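Local atomic coordinates of uncharacterized protein (PDB entry 4FTD), a protein that is of unknown function, pairs a six-bladed beta-propeller with an immunoglobulin-like domain, and may take part in carbohydrate metabolism. Residues A[378-381]-A[382-385]. Numbering follows the deposited sequence.
Sequences GETI and EDAL
Thr380 OG1 sits over one face of the Asp383 carboxylate, almost straight above OD2 at 3.0 Å, and this approach makes for only a weak hydrogen bond. The edge of the same group does more: Thr380 N reaches OD2 from its anti side at 3.2 Å, tilted 27° out of the plane toward the face that carries the hydroxyl. Glu379 CB also lies near that edge, 3.4 Å from OD2 and slightly toward the other face. The reciprocal bond runs from Asp383 N to Thr380 OG1, 3.1 Å long and nearly straight at 167°. With chi1 at 65°, OG1 is held between the backbone N and carbonyl carbon of Thr380, where it can face the start of the helix. The two backbone-to-side-chain bonds, Asp383 N to Thr380 OG1 and Thr380 N to Asp383 OD2, make a textbook capping box: the N-cap threonine occupies an amide of the first turn, while the acid three residues on returns the favour to the N-cap amide. A carboxylate at this end would probably be stabilised further by the helix dipole. The capped helix, 381-390, lies in the connection between strands 369-374 and 398-401, antiparallel neighbours in one blade of the propeller. Its regular bonding begins with Ala384 N to Thr380 O and Leu385 N to Ile381 O, both 2.9 Å. On the buried flank, Ile381 CG1 meets Leu385 CD1 at 4.3 Å, one turn along, and both side chains rest on Leu375 and on Leu322 of strand 318-323. Glu382 instead leads away along an extended chain and forms a salt bridge with Lys386.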
loop_
_atom_site.group_PDB
_atom_site.type_symbol
_atom_site.label_atom_id
_atom_site.label_comp_id
_atom_site.label_asym_id
_atom_site.label_seq_id
_atom_site.Cartn_x
_atom_site.Cartn_y
_atom_site.Cartn_z
ATOM N N GLY A 378 3.418 7.600 14.911
ATOM C CA GLY A 378 2.378 8.606 15.179
ATOM C C GLY A 378 1.042 7.980 15.570
ATOM O O GLY A 378 0.642 6.960 15.010
ATOM N N GLU A 379 0.327 8.613 16.498
ATOM C CA GLU A 379 -0.953 8.089 16.993
ATOM C C GLU A 379 -2.036 8.191 15.928
ATOM O O GLU A 379 -2.644 7.198 15.558
ATOM C CB GLU A 379 -1.398 8.855 18.250
ATOM C CG GLU A 379 -2.559 8.213 18.997
ATOM C CD GLU A 379 -2.101 7.082 19.901
ATOM O OE1 GLU A 379 -1.571 7.373 20.997
ATOM O OE2 GLU A 379 -2.286 5.906 19.527
ATOM N N THR A 380 -2.259 9.402 15.444
ATOM C CA THR A 380 -3.291 9.683 14.461
ATOM C C THR A 380 -2.638 9.894 13.088
ATOM O O THR A 380 -1.407 10.011 12.968
ATOM C CB THR A 380 -4.039 10.943 14.863
ATOM O OG1 THR A 380 -3.135 12.054 14.799
ATOM C CG2 THR A 380 -4.571 10.815 16.313
ATOM N N ILE A 381 -3.458 9.973 12.047
ATOM C CA ILE A 381 -2.915 10.194 10.719
ATOM C C ILE A 381 -2.207 11.573 10.668
ATOM O O ILE A 381 -1.152 11.698 10.032
ATOM C CB ILE A 381 -3.985 9.996 9.601
ATOM C CG1 ILE A 381 -3.328 10.077 8.212
ATOM C CG2 ILE A 381 -5.151 10.982 9.763
ATOM C CD1 ILE A 381 -2.277 9.014 7.958
ATOM N N GLU A 382 -2.757 12.578 11.356
ATOM C CA GLU A 382 -2.118 13.903 11.422
ATOM C C GLU A 382 -0.741 13.825 12.100
ATOM O O GLU A 382 0.216 14.427 11.624
ATOM C CB GLU A 382 -2.995 14.934 12.134
ATOM C CG GLU A 382 -2.332 16.315 12.181
ATOM C CD GLU A 382 -3.226 17.444 12.644
ATOM O OE1 GLU A 382 -4.452 17.358 12.483
ATOM O OE2 GLU A 382 -2.680 18.453 13.139
ATOM N N ASP A 383 -0.653 13.086 13.201
ATOM C CA ASP A 383 0.641 12.851 13.865
ATOM C C ASP A 383 1.606 12.146 12.914
ATOM O O ASP A 383 2.781 12.502 12.829
ATOM C CB ASP A 383 0.491 11.978 15.122
ATOM C CG ASP A 383 -0.311 12.647 16.232
ATOM O OD1 ASP A 383 -0.196 13.877 16.411
ATOM O OD2 ASP A 383 -1.049 11.928 16.943
ATOM N N ALA A 384 1.104 11.148 12.188
ATOM C CA ALA A 384 1.958 10.371 11.286
ATOM C C ALA A 384 2.514 11.259 10.157
ATOM O O ALA A 384 3.709 11.204 9.865
ATOM C CB ALA A 384 1.215 9.159 10.752
ATOM N N LEU A 385 1.669 12.112 9.575
ATOM C CA LEU A 385 2.104 13.035 8.515
ATOM C C LEU A 385 3.124 14.051 9.066
ATOM O O LEU A 385 4.099 14.344 8.406
ATOM C CB LEU A 385 0.917 13.742 7.860
ATOM C CG LEU A 385 -0.036 12.833 7.068
ATOM C CD1 LEU A 385 -1.338 13.537 6.739
ATOM C CD2 LEU A 385 0.644 12.340 5.805
#